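Local coordinates for stage 0 sporulation protein A homolog (Desulfitobacterium hafniense, PDB 3MJQ), which may help control sporulation and probably has diguanylate cyclase activity as a full-length protein, of which this chain is the PAS domain, at residues M11-I14 and R20-Y23; H43-T48 and K58-L63; L73-K78 and I83-R88; I89-W94 and P98-I103. The protein carries 1 engineered substitution. One frame throughout, in Å; residues are numbered along the deposited sequence.

Interaction 1. Residues M11-I14 and R20-Y23; sequences MILI and RLLY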
loop_
_atom_site.group_PDB
_atom_site.type_symbol
_atom_site.label_atom_id
_atom_site.label_comp_id
_atom_site.label_asym_id
_atom_site.label_seq_id
_atom_site.Cartn_x
_atom_site.Cartn_y
_atom_site.Cartn_z
HETATM N N MSE A 11 -0.805 -7.897 -5.449
HETATM C CA MSE A 11 -0.428 -7.255 -6.698
HETATM C C MSE A 11 -0.328 -5.732 -6.545
HETATM O O MSE A 11 -1.243 -5.066 -6.048
HETATM C CB MSE A 11 -1.435 -7.612 -7.798
HETATM C CG MSE A 11 -1.536 -9.089 -8.142
HETATM SE SE MSE A 11 -3.028 -9.458 -9.339
HETATM C CE MSE A 11 -4.467 -9.509 -8.006
ATOM N N ILE A 12 0.811 -5.196 -6.967
ATOM C CA ILE A 12 1.047 -3.779 -6.875
ATOM C C ILE A 12 1.417 -3.291 -8.237
ATOM O O ILE A 12 2.289 -3.853 -8.891
ATOM C CB ILE A 12 2.205 -3.435 -5.927
ATOM C CG1 ILE A 12 1.796 -3.680 -4.476
ATOM C CG2 ILE A 12 2.612 -1.974 -6.124
ATOM C CD1 ILE A 12 2.933 -3.505 -3.498
ATOM N N LEU A 13 0.739 -2.232 -8.652
ATOM C CA LEU A 13 0.968 -1.614 -9.941
ATOM C C LEU A 13 1.023 -0.121 -9.708
ATOM O O LEU A 13 0.445 0.390 -8.749
ATOM C CB LEU A 13 -0.197 -1.897 -10.896
ATOM C CG LEU A 13 -0.630 -3.331 -11.210
ATOM C CD1 LEU A 13 -1.919 -3.294 -12.023
ATOM C CD2 LEU A 13 0.460 -4.071 -11.993
ATOM N N ILE A 14 1.744 0.567 -10.576
ATOM C CA ILE A 14 1.800 2.012 -10.521
ATOM C C ILE A 14 1.344 2.333 -11.940
ATOM O O ILE A 14 1.943 1.865 -12.898
ATOM C CB ILE A 14 3.233 2.546 -10.265
ATOM C CG1 ILE A 14 3.569 2.508 -8.776
ATOM C CG2 ILE A 14 3.327 3.992 -10.686
ATOM C CD1 ILE A 14 4.010 1.189 -8.274
ATOM N N ARG A 20 -1.234 3.491 -18.511
ATOM C CA ARG A 20 -0.132 2.587 -18.798
ATOM C C ARG A 20 0.518 2.106 -17.495
ATOM O O ARG A 20 0.540 2.823 -16.488
ATOM C CB ARG A 20 0.905 3.257 -19.716
ATOM C CG ARG A 20 0.483 3.361 -21.188
ATOM C CD ARG A 20 -0.195 2.076 -21.670
ATOM N NE ARG A 20 0.053 1.798 -23.083
ATOM C CZ ARG A 20 1.199 1.317 -23.567
ATOM N NH1 ARG A 20 2.213 1.056 -22.749
ATOM N NH2 ARG A 20 1.333 1.087 -24.866
ATOM N N LEU A 21 1.034 0.881 -17.521
ATOM C CA LEU A 21 1.663 0.288 -16.350
ATOM C C LEU A 21 3.124 0.657 -16.140
ATOM O O LEU A 21 4.022 0.001 -16.669
ATOM C CB LEU A 21 1.530 -1.237 -16.395
ATOM C CG LEU A 21 0.294 -1.876 -15.739
ATOM C CD1 LEU A 21 -0.993 -1.284 -16.308
ATOM C CD2 LEU A 21 0.323 -3.382 -15.964
ATOM N N LEU A 22 3.350 1.701 -15.350
ATOM C CA LEU A 22 4.695 2.159 -15.032
ATOM C C LEU A 22 5.461 1.102 -14.227
ATOM O O LEU A 22 6.631 0.836 -14.503
ATOM C CB LEU A 22 4.615 3.462 -14.238
ATOM C CG LEU A 22 4.292 4.750 -15.003
ATOM C CD1 LEU A 22 3.422 4.461 -16.199
ATOM C CD2 LEU A 22 3.608 5.724 -14.063
ATOM N N TYR A 23 4.791 0.498 -13.244
ATOM C CA TYR A 23 5.400 -0.529 -12.395
ATOM C C TYR A 23 4.463 -1.677 -12.024
ATOM O O TYR A 23 3.259 -1.487 -11.897
ATOM C CB TYR A 23 5.903 0.090 -11.101
ATOM C CG TYR A 23 6.434 -0.935 -10.139
ATOM C CD1 TYR A 23 7.706 -1.463 -10.292
ATOM C CD2 TYR A 23 5.651 -1.393 -9.087
ATOM C CE1 TYR A 23 8.188 -2.417 -9.420
ATOM C CE2 TYR A 23 6.118 -2.346 -8.210
ATOM C CZ TYR A 23 7.391 -2.857 -8.380
ATOM O OH TYR A 23 7.879 -3.791 -7.496
#
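A classic beta bulge brings Leu22 and Tyr23 together opposite Ile14, in the hairpin that pairs strand 11-16 with strand 21-24. The evidence is in the backbone: Ile14 and Tyr23 form an antiparallel hydrogen-bonded pair. Ile14 N donates to Tyr23 O at 2.9 Å. In return Tyr23 N meets a lone pair of Ile14 O at 3.2 Å, nearly straight at 164°. That same oxygen takes a second, weak bond from Leu22 N, bent to 121°, so one carbonyl serves two successive residues.

Side chains follow this doubling. With CG2 of Ile14 anti to the backbone N (chi1, to CG1, -82°), that methyl reaches across the bulge and meets Leu22 CD2 at 3.8 Å, the two side chains running at about a right angle. Ile12 approaches the Tyr23 ring at its edge, CG2 lying 4.1 Å from CE2. On the opposite face of the hairpin, Leu13 CD2 touches Leu21 CD2 at 4.0 Å, and Leu13 also packs on Val28 of helix 27-32. Outside the pair, Ile14 rests on Phe4 of the second subunit. The hairpin joins strand 21-24, outermost within this chain, to strand 11-16, which pairs with the central strand 98-106 of the antiparallel PAS sheet.

Interaction 2. Residues H43-T48 and K58-L63; sequences HILTIT and KILAEL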
loop_
_atom_site.group_PDB
_atom_site.type_symbol
_atom_site.label_atom_id
_atom_site.label_comp_id
_atom_site.label_asym_id
_atom_site.label_seq_id
_atom_site.Cartn_x
_atom_site.Cartn_y
_atom_site.Cartn_z
ATOM N N HIS A 43 -2.287 -1.851 -21.480
ATOM C CA HIS A 43 -3.021 -0.726 -20.911
ATOM C C HIS A 43 -3.859 -1.338 -19.782
ATOM O O HIS A 43 -4.433 -2.411 -19.949
ATOM C CB HIS A 43 -3.918 -0.108 -21.981
ATOM C CG HIS A 43 -4.636 1.129 -21.541
ATOM N ND1 HIS A 43 -5.707 1.103 -20.677
ATOM C CD2 HIS A 43 -4.448 2.430 -21.868
ATOM C CE1 HIS A 43 -6.152 2.333 -20.492
ATOM N NE2 HIS A 43 -5.406 3.156 -21.204
ATOM N N ILE A 44 -3.922 -0.674 -18.630
ATOM C CA ILE A 44 -4.675 -1.206 -17.490
ATOM C C ILE A 44 -6.085 -1.659 -17.839
ATOM O O ILE A 44 -6.540 -2.712 -17.382
ATOM C CB ILE A 44 -4.765 -0.191 -16.312
ATOM C CG1 ILE A 44 -5.315 -0.896 -15.062
ATOM C CG2 ILE A 44 -5.648 0.994 -16.692
ATOM C CD1 ILE A 44 -4.408 -2.025 -14.514
ATOM N N LEU A 45 -6.773 -0.877 -18.661
ATOM C CA LEU A 45 -8.139 -1.209 -19.054
ATOM C C LEU A 45 -8.266 -2.537 -19.804
ATOM O O LEU A 45 -9.346 -3.116 -19.863
ATOM C CB LEU A 45 -8.744 -0.061 -19.882
ATOM C CG LEU A 45 -9.497 1.059 -19.140
ATOM C CD1 LEU A 45 -8.950 1.247 -17.748
ATOM C CD2 LEU A 45 -9.392 2.353 -19.925
ATOM N N THR A 46 -7.168 -3.028 -20.368
ATOM C CA THR A 46 -7.206 -4.294 -21.106
ATOM C C THR A 46 -7.409 -5.448 -20.134
ATOM O O THR A 46 -7.933 -6.511 -20.491
ATOM C CB THR A 46 -5.900 -4.529 -21.883
ATOM O OG1 THR A 46 -5.691 -3.442 -22.787
ATOM C CG2 THR A 46 -5.975 -5.818 -22.680
ATOM N N ILE A 47 -6.985 -5.200 -18.896
ATOM C CA ILE A 47 -7.071 -6.159 -17.805
ATOM C C ILE A 47 -8.328 -5.973 -16.938
ATOM O O ILE A 47 -8.897 -6.942 -16.412
ATOM C CB ILE A 47 -5.886 -6.009 -16.876
ATOM C CG1 ILE A 47 -4.595 -5.935 -17.686
ATOM C CG2 ILE A 47 -5.886 -7.154 -15.879
ATOM C CD1 ILE A 47 -3.409 -5.530 -16.843
ATOM N N THR A 48 -8.744 -4.720 -16.787
ATOM C CA THR A 48 -9.896 -4.388 -15.974
ATOM C C THR A 48 -11.223 -4.237 -16.719
ATOM O O THR A 48 -12.268 -4.651 -16.206
ATOM C CB THR A 48 -9.636 -3.090 -15.226
ATOM O OG1 THR A 48 -9.618 -2.001 -16.159
ATOM C CG2 THR A 48 -8.300 -3.165 -14.510
ATOM N N LYS A 58 -13.720 5.983 -17.771
ATOM C CA LYS A 58 -14.308 6.998 -16.916
ATOM C C LYS A 58 -13.904 6.777 -15.476
ATOM O O LYS A 58 -13.528 7.720 -14.790
ATOM C CB LYS A 58 -15.827 6.988 -17.034
ATOM C CG LYS A 58 -16.392 8.186 -17.788
ATOM C CD LYS A 58 -16.353 9.480 -16.954
ATOM C CE LYS A 58 -16.988 10.665 -17.700
ATOM N NZ LYS A 58 -17.160 11.870 -16.831
ATOM N N ILE A 59 -13.989 5.535 -15.013
ATOM C CA ILE A 59 -13.613 5.213 -13.638
ATOM C C ILE A 59 -12.189 5.691 -13.398
ATOM O O ILE A 59 -11.908 6.405 -12.434
ATOM C CB ILE A 59 -13.665 3.694 -13.381
ATOM C CG1 ILE A 59 -15.079 3.172 -13.639
ATOM C CG2 ILE A 59 -13.253 3.386 -11.947
ATOM C CD1 ILE A 59 -16.091 3.611 -12.615
ATOM N N LEU A 60 -11.294 5.292 -14.294
ATOM C CA LEU A 60 -9.892 5.672 -14.201
ATOM C C LEU A 60 -9.805 7.179 -14.091
ATOM O O LEU A 60 -8.954 7.717 -13.390
ATOM C CB LEU A 60 -9.120 5.196 -15.438
ATOM C CG LEU A 60 -7.602 5.381 -15.358
ATOM C CD1 LEU A 60 -7.093 4.730 -14.102
ATOM C CD2 LEU A 60 -6.921 4.771 -16.565
ATOM N N ALA A 61 -10.697 7.860 -14.797
ATOM C CA ALA A 61 -10.744 9.308 -14.772
ATOM C C ALA A 61 -11.054 9.783 -13.354
ATOM O O ALA A 61 -10.363 10.647 -12.824
ATOM C CB ALA A 61 -11.799 9.800 -15.734
ATOM N N GLU A 62 -12.088 9.212 -12.742
ATOM C CA GLU A 62 -12.480 9.578 -11.384
ATOM C C GLU A 62 -11.365 9.294 -10.375
ATOM O O GLU A 62 -11.081 10.117 -9.506
ATOM C CB GLU A 62 -13.716 8.790 -10.962
ATOM C CG GLU A 62 -14.938 8.990 -11.825
ATOM C CD GLU A 62 -16.020 7.979 -11.497
ATOM O OE1 GLU A 62 -15.989 7.416 -10.379
ATOM O OE2 GLU A 62 -16.906 7.750 -12.347
ATOM N N LEU A 63 -10.751 8.117 -10.491
ATOM C CA LEU A 63 -9.683 7.707 -9.581
ATOM C C LEU A 63 -8.608 8.761 -9.418
ATOM O O LEU A 63 -8.118 8.975 -8.310
ATOM C CB LEU A 63 -9.036 6.395 -10.044
ATOM C CG LEU A 63 -9.936 5.156 -10.033
ATOM C CD1 LEU A 63 -9.074 3.899 -10.113
ATOM C CD2 LEU A 63 -10.778 5.140 -8.776
#
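Helix 44-48 and helix 53-65 come closest at Leu45 and Leu60, whose CA atoms stand 8.6 Å apart, and no hydrogen bond links the two backbones. What joins them is a small apolar contact centred on one methyl group. CD2 of Leu60 meets CG2 of Ile44 at 4.0 Å, and it also lies 4.2 Å from CD1 of Leu45, so two successive residues of the short helix share a single leucine branch. Leu60 reaches them because its CG is anti to the backbone N (chi1 -172°), which extends the side chain toward helix 44-48. In Ile44 the work is divided: CG2 turns to Leu60, while the CG1 branch leads off toward Leu13 of the sheet.

The start of helix 44-48 is held by the residue just before it. His43 occupies the N-cap position, and its ND1 accepts a hydrogen bond from Leu45 N at 3.0 Å. This donor sits at the ring edge, 13° out of the imidazole plane, with an N-H...N angle of 149°. Such a bond requires ND1 to lack a proton, which is consistent with a neutral ring protonated at NE2. Behind the cap, Ile44 O receives both Ile47 N and Thr48 N. Around the contact, Leu45 also packs on Met53 and Glu57, and Leu60 on Ile15, so the apolar cluster extends onto strand 11-16. Helices lying between the second and third strands and packed on one face of the antiparallel sheet are characteristic of the PAS fold.

Interaction 3. Residues L73-K78 and I83-R88; sequences LSLEKK and IPAKAR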
loop_
_atom_site.group_PDB
_atom_site.type_symbol
_atom_site.label_atom_id
_atom_site.label_comp_id
_atom_site.label_asym_id
_atom_site.label_seq_id
_atom_site.Cartn_x
_atom_site.Cartn_y
_atom_site.Cartn_z
ATOM N N LEU A 73 -12.740 -5.239 -8.477
ATOM C CA LEU A 73 -12.317 -5.426 -9.849
ATOM C C LEU A 73 -12.475 -6.852 -10.284
ATOM O O LEU A 73 -12.691 -7.745 -9.469
ATOM C CB LEU A 73 -10.843 -5.054 -10.014
ATOM C CG LEU A 73 -10.348 -3.629 -9.818
ATOM C CD1 LEU A 73 -8.852 -3.656 -9.876
ATOM C CD2 LEU A 73 -10.897 -2.700 -10.891
ATOM N N SER A 74 -12.344 -7.040 -11.591
ATOM C CA SER A 74 -12.406 -8.339 -12.229
ATOM C C SER A 74 -11.180 -8.292 -13.100
ATOM O O SER A 74 -11.151 -7.575 -14.101
ATOM C CB SER A 74 -13.647 -8.451 -13.095
ATOM O OG SER A 74 -14.807 -8.333 -12.297
ATOM N N LEU A 75 -10.152 -9.018 -12.688
ATOM C CA LEU A 75 -8.911 -9.049 -13.430
ATOM C C LEU A 75 -8.985 -10.201 -14.397
ATOM O O LEU A 75 -9.208 -11.333 -13.988
ATOM C CB LEU A 75 -7.746 -9.241 -12.470
ATOM C CG LEU A 75 -7.788 -8.332 -11.240
ATOM C CD1 LEU A 75 -6.533 -8.559 -10.425
ATOM C CD2 LEU A 75 -7.887 -6.859 -11.648
ATOM N N GLU A 76 -8.815 -9.912 -15.684
ATOM C CA GLU A 76 -8.871 -10.951 -16.699
ATOM C C GLU A 76 -7.490 -11.532 -16.919
ATOM O O GLU A 76 -6.564 -10.828 -17.310
ATOM C CB GLU A 76 -9.397 -10.402 -18.024
ATOM C CG GLU A 76 -9.829 -11.503 -18.986
ATOM C CD GLU A 76 -10.078 -11.019 -20.404
ATOM O OE1 GLU A 76 -10.788 -10.010 -20.586
ATOM O OE2 GLU A 76 -9.571 -11.659 -21.347
ATOM N N LYS A 77 -7.361 -12.829 -16.680
ATOM C CA LYS A 77 -6.093 -13.514 -16.837
ATOM C C LYS A 77 -5.853 -13.861 -18.302
ATOM O O LYS A 77 -6.806 -14.051 -19.046
ATOM C CB LYS A 77 -6.111 -14.781 -15.988
ATOM C CG LYS A 77 -6.872 -14.601 -14.681
ATOM C CD LYS A 77 -6.386 -15.543 -13.602
ATOM C CE LYS A 77 -6.527 -16.989 -14.014
ATOM N NZ LYS A 77 -5.942 -17.885 -12.979
ATOM N N LYS A 78 -4.583 -13.924 -18.713
ATOM C CA LYS A 78 -4.220 -14.270 -20.091
ATOM C C LYS A 78 -5.140 -15.382 -20.572
ATOM O O LYS A 78 -5.499 -15.470 -21.745
ATOM C CB LYS A 78 -2.780 -14.766 -20.124
ATOM C CG LYS A 78 -2.357 -15.451 -21.415
ATOM C CD LYS A 78 -1.844 -14.460 -22.446
ATOM C CE LYS A 78 -0.479 -13.875 -22.083
ATOM N NZ LYS A 78 0.669 -14.708 -22.529
ATOM N N ILE A 83 -10.907 -12.902 -12.332
ATOM C CA ILE A 83 -10.817 -13.161 -10.900
ATOM C C ILE A 83 -11.288 -11.919 -10.150
ATOM O O ILE A 83 -10.962 -10.796 -10.533
ATOM C CB ILE A 83 -9.366 -13.463 -10.472
ATOM C CG1 ILE A 83 -8.433 -12.410 -11.064
ATOM C CG2 ILE A 83 -8.978 -14.856 -10.896
ATOM C CD1 ILE A 83 -6.980 -12.694 -10.854
ATOM N N PRO A 84 -12.085 -12.105 -9.083
ATOM C CA PRO A 84 -12.589 -10.989 -8.289
ATOM C C PRO A 84 -11.445 -10.390 -7.473
ATOM O O PRO A 84 -10.647 -11.103 -6.864
ATOM C CB PRO A 84 -13.646 -11.648 -7.418
ATOM C CG PRO A 84 -13.067 -12.965 -7.175
ATOM C CD PRO A 84 -12.575 -13.379 -8.533
ATOM N N ALA A 85 -11.357 -9.071 -7.472
ATOM C CA ALA A 85 -10.298 -8.423 -6.734
ATOM C C ALA A 85 -10.835 -7.164 -6.116
ATOM O O ALA A 85 -11.940 -6.706 -6.450
ATOM C CB ALA A 85 -9.144 -8.081 -7.658
ATOM N N LYS A 86 -10.047 -6.641 -5.183
ATOM C CA LYS A 86 -10.345 -5.401 -4.512
ATOM C C LYS A 86 -9.041 -4.625 -4.600
ATOM O O LYS A 86 -7.969 -5.121 -4.237
ATOM C CB LYS A 86 -10.753 -5.610 -3.050
ATOM C CG LYS A 86 -11.168 -4.296 -2.383
ATOM C CD LYS A 86 -11.808 -4.493 -1.020
ATOM C CE LYS A 86 -12.416 -3.181 -0.508
ATOM N NZ LYS A 86 -13.023 -3.295 0.859
ATOM N N ALA A 87 -9.131 -3.412 -5.120
ATOM C CA ALA A 87 -7.943 -2.607 -5.264
ATOM C C ALA A 87 -8.015 -1.353 -4.422
ATOM O O ALA A 87 -9.029 -0.672 -4.402
ATOM C CB ALA A 87 -7.754 -2.244 -6.719
ATOM N N ARG A 88 -6.939 -1.071 -3.701
ATOM C CA ARG A 88 -6.845 0.137 -2.903
ATOM C C ARG A 88 -5.847 1.008 -3.660
ATOM O O ARG A 88 -4.779 0.524 -4.097
ATOM C CB ARG A 88 -6.342 -0.190 -1.498
ATOM C CG ARG A 88 -7.378 -0.968 -0.701
ATOM C CD ARG A 88 -6.812 -1.706 0.503
ATOM N NE ARG A 88 -7.701 -2.790 0.929
ATOM C CZ ARG A 88 -8.925 -2.609 1.417
ATOM N NH1 ARG A 88 -9.412 -1.378 1.552
ATOM N NH2 ARG A 88 -9.666 -3.661 1.752
#
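Leu75 and Ile83 meet across this hairpin, with CB of Leu75 3.5 Å from CG1 of Ile83. Ile83 brings that branch inward because CG1 stands between its backbone N and carbonyl carbon (chi1 48°), while CG2 points to the other neighbour, Lys77. There the aliphatic part of the lysine runs at about a right angle to the isoleucine, and Lys77 CD touches Ile83 CG2 at 3.8 Å. Further along the same face the small residues receive the leucines: Leu75 CD1 lies 3.8 Å from Ala85 CB, and Leu73 CD1 reaches Ala87 CB at 3.6 Å.

These side chains are positioned by four backbone bonds in two antiparallel hydrogen-bonded pairs. Leu73 and Ala85 each donate a backbone N-H to the other's carbonyl oxygen. Leu75 and Ile83 do likewise, and here Leu75 N lies 2.9 Å from Ile83 O with an N-H...O angle of 160°. Between them Ser74 and Pro84 form a non-hydrogen-bonded pair, where CA of Ser74 makes a C-H...O contact with Ile83 O at 3.3 Å. The axes of the short segments 73-76 and 83-88 make an angle of 127°, well short of antiparallel and consistent with a marked twist of the pair.

Leu75 and Ile83 both lie against Leu32 of helix 27-32, and Leu75, Ala85 and Ala87 reach Ile104 on strand 98-106. Strand 70-76 is the outer strand of the sheet within this chain, with strand 82-93 between it and strand 98-106.

Interaction 4. Residues I89-W94 and P98-I103; sequences IWQGKW and PCLFAI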
loop_
_atom_site.group_PDB
_atom_site.type_symbol
_atom_site.label_atom_id
_atom_site.label_comp_id
_atom_site.label_asym_id
_atom_site.label_seq_id
_atom_site.Cartn_x
_atom_site.Cartn_y
_atom_site.Cartn_z
ATOM N N ILE A 89 -6.209 2.276 -3.851
ATOM C CA ILE A 89 -5.343 3.190 -4.578
ATOM C C ILE A 89 -4.948 4.461 -3.830
ATOM O O ILE A 89 -5.702 4.989 -3.014
ATOM C CB ILE A 89 -5.960 3.576 -5.938
ATOM C CG1 ILE A 89 -7.073 4.596 -5.742
ATOM C CG2 ILE A 89 -6.520 2.333 -6.639
ATOM C CD1 ILE A 89 -7.587 5.152 -7.054
ATOM N N TRP A 90 -3.733 4.920 -4.117
ATOM C CA TRP A 90 -3.160 6.115 -3.528
ATOM C C TRP A 90 -2.603 6.944 -4.658
ATOM O O TRP A 90 -2.004 6.411 -5.589
ATOM C CB TRP A 90 -2.035 5.751 -2.559
ATOM C CG TRP A 90 -2.532 5.181 -1.274
ATOM C CD1 TRP A 90 -2.894 5.871 -0.154
ATOM C CD2 TRP A 90 -2.797 3.801 -1.000
ATOM N NE1 TRP A 90 -3.372 5.008 0.795
ATOM C CE2 TRP A 90 -3.325 3.731 0.303
ATOM C CE3 TRP A 90 -2.640 2.617 -1.736
ATOM C CZ2 TRP A 90 -3.701 2.520 0.894
ATOM C CZ3 TRP A 90 -3.016 1.417 -1.148
ATOM C CH2 TRP A 90 -3.542 1.381 0.157
ATOM N N GLN A 91 -2.811 8.250 -4.578
ATOM C CA GLN A 91 -2.326 9.152 -5.600
ATOM C C GLN A 91 -0.901 9.535 -5.308
ATOM O O GLN A 91 -0.616 10.170 -4.298
ATOM C CB GLN A 91 -3.191 10.400 -5.648
ATOM C CG GLN A 91 -4.635 10.098 -5.957
ATOM C CD GLN A 91 -5.473 11.347 -6.042
ATOM O OE1 GLN A 91 -5.263 12.195 -6.916
ATOM N NE2 GLN A 91 -6.434 11.479 -5.127
ATOM N N GLY A 92 -0.005 9.129 -6.195
ATOM C CA GLY A 92 1.399 9.455 -6.032
ATOM C C GLY A 92 1.897 10.111 -7.302
ATOM O O GLY A 92 1.099 10.616 -8.092
ATOM N N LYS A 93 3.210 10.115 -7.502
ATOM C CA LYS A 93 3.835 10.685 -8.704
ATOM C C LYS A 93 5.073 9.840 -8.924
ATOM O O LYS A 93 5.867 9.674 -8.003
ATOM C CB LYS A 93 4.188 12.151 -8.475
ATOM C CG LYS A 93 2.962 13.041 -8.524
ATOM C CD LYS A 93 2.868 13.924 -7.294
ATOM C CE LYS A 93 3.243 15.355 -7.620
ATOM N NZ LYS A 93 2.636 15.762 -8.920
ATOM N N TRP A 94 5.254 9.289 -10.124
ATOM C CA TRP A 94 6.404 8.402 -10.299
ATOM C C TRP A 94 7.671 9.176 -10.162
ATOM O O TRP A 94 8.324 9.141 -9.108
ATOM C CB TRP A 94 6.396 7.660 -11.625
ATOM C CG TRP A 94 6.929 6.294 -11.373
ATOM C CD1 TRP A 94 6.712 5.547 -10.246
ATOM C CD2 TRP A 94 7.773 5.504 -12.221
ATOM N NE1 TRP A 94 7.370 4.346 -10.332
ATOM C CE2 TRP A 94 8.034 4.290 -11.527
ATOM C CE3 TRP A 94 8.348 5.701 -13.483
ATOM C CZ2 TRP A 94 8.830 3.268 -12.074
ATOM C CZ3 TRP A 94 9.146 4.678 -14.026
ATOM C CH2 TRP A 94 9.383 3.484 -13.314
ATOM N N PRO A 98 1.531 12.919 -12.315
ATOM C CA PRO A 98 0.472 12.317 -11.507
ATOM C C PRO A 98 0.197 10.894 -11.972
ATOM O O PRO A 98 0.060 10.631 -13.172
ATOM C CB PRO A 98 -0.720 13.240 -11.761
ATOM C CG PRO A 98 -0.096 14.538 -12.135
ATOM C CD PRO A 98 1.029 14.112 -13.015
ATOM N N CYS A 99 0.119 9.975 -11.016
ATOM C CA CYS A 99 -0.163 8.576 -11.316
ATOM C C CYS A 99 -0.862 7.907 -10.134
ATOM O O CYS A 99 -1.025 8.511 -9.075
ATOM C CB CYS A 99 1.130 7.833 -11.650
ATOM S SG CYS A 99 2.043 7.262 -10.221
ATOM N N LEU A 100 -1.275 6.658 -10.314
ATOM C CA LEU A 100 -1.954 5.940 -9.246
ATOM C C LEU A 100 -1.122 4.786 -8.709
ATOM O O LEU A 100 -0.491 4.056 -9.470
ATOM C CB LEU A 100 -3.304 5.419 -9.740
ATOM C CG LEU A 100 -4.580 6.161 -9.319
ATOM C CD1 LEU A 100 -4.289 7.610 -9.047
ATOM C CD2 LEU A 100 -5.630 6.029 -10.408
ATOM N N PHE A 101 -1.103 4.653 -7.385
ATOM C CA PHE A 101 -0.376 3.576 -6.720
ATOM C C PHE A 101 -1.441 2.597 -6.251
ATOM O O PHE A 101 -2.284 2.932 -5.426
ATOM C CB PHE A 101 0.410 4.098 -5.524
ATOM C CG PHE A 101 1.060 3.017 -4.716
ATOM C CD1 PHE A 101 1.905 2.097 -5.324
ATOM C CD2 PHE A 101 0.835 2.919 -3.349
ATOM C CE1 PHE A 101 2.519 1.093 -4.583
ATOM C CE2 PHE A 101 1.446 1.920 -2.603
ATOM C CZ PHE A 101 2.290 1.005 -3.226
ATOM N N ALA A 102 -1.399 1.379 -6.771
ATOM C CA ALA A 102 -2.417 0.411 -6.423
ATOM C C ALA A 102 -1.925 -0.904 -5.854
ATOM O O ALA A 102 -0.990 -1.529 -6.372
ATOM C CB ALA A 102 -3.281 0.132 -7.642
ATOM N N ILE A 103 -2.588 -1.316 -4.779
ATOM C CA ILE A 103 -2.297 -2.579 -4.131
ATOM C C ILE A 103 -3.618 -3.336 -4.278
ATOM O O ILE A 103 -4.671 -2.890 -3.808
ATOM C CB ILE A 103 -1.903 -2.374 -2.649
ATOM C CG1 ILE A 103 -0.815 -1.281 -2.568
ATOM C CG2 ILE A 103 -1.409 -3.705 -2.047
ATOM C CD1 ILE A 103 -0.259 -1.007 -1.175
#
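The indole of Trp90 meets Phe101 and Ile103 across the strands, with Phe101 O at its edge, close to the ring plane, 3.7 Å from CE3. The same CE3 approaches Phe101 CD2 at 3.8 Å, the two side chains running at a slant to each other. Farther along the six-membered ring, Ile103 CD1 lies 3.7 Å from CZ3. At its polar end Trp90 NE1 is hydrogen-bonded to Asp10 of the second subunit, and the Trp94 ring makes an edge-to-face contact with Phe4 of that subunit.

This is the hairpin of strands 82-93 and 98-106 in the antiparallel sheet of the PAS fold. Trp90, Cys99 and Phe101 lie on the face that meets the second subunit, while Ile89 and Leu100 lie on the face covered by helix 53-65. Two hydrogen-bonded pairs fix the register. In one, Phe101 N donates to Trp90 O at 2.7 Å, and Trp90 N bonds Phe101 O in return. In the other, Gly92 N donates to Cys99 O and Cys99 N to Gly92 O, both at 3.1 Å.

On the helix side, Ile89 CD1 touches Leu100 CG at 3.9 Å, and both residues pack on Leu63. Because Ile89 CG2 is anti to the carbonyl carbon, it lies beside the backbone N and reaches Ala102 CB at 4.0 Å.

In the fold
The contacts follow in series along the PAS domain. Interactions 1, 3 and 4 are hairpins of one antiparallel sheet, ordered 21-24, 11-16, 98-106, 82-93, 70-76. Interactions 1 and 4, about 9 Å apart between centres, adjoin through strands 11-16 and 98-106, where Leu13 and Ala102 probably hydrogen-bond. Interactions 3 and 4 share strand 82-93 yet their centres lie about 18 Å apart, on opposite sides of the chain's centre. Interaction 2, its centre 12 to 13 Å from those of the others, packs helices on one sheet face, touching Leu13, Ile89 and Leu100. The other face, at interactions 1 and 4, meets the second subunit, so there helices and subunit lie on different faces.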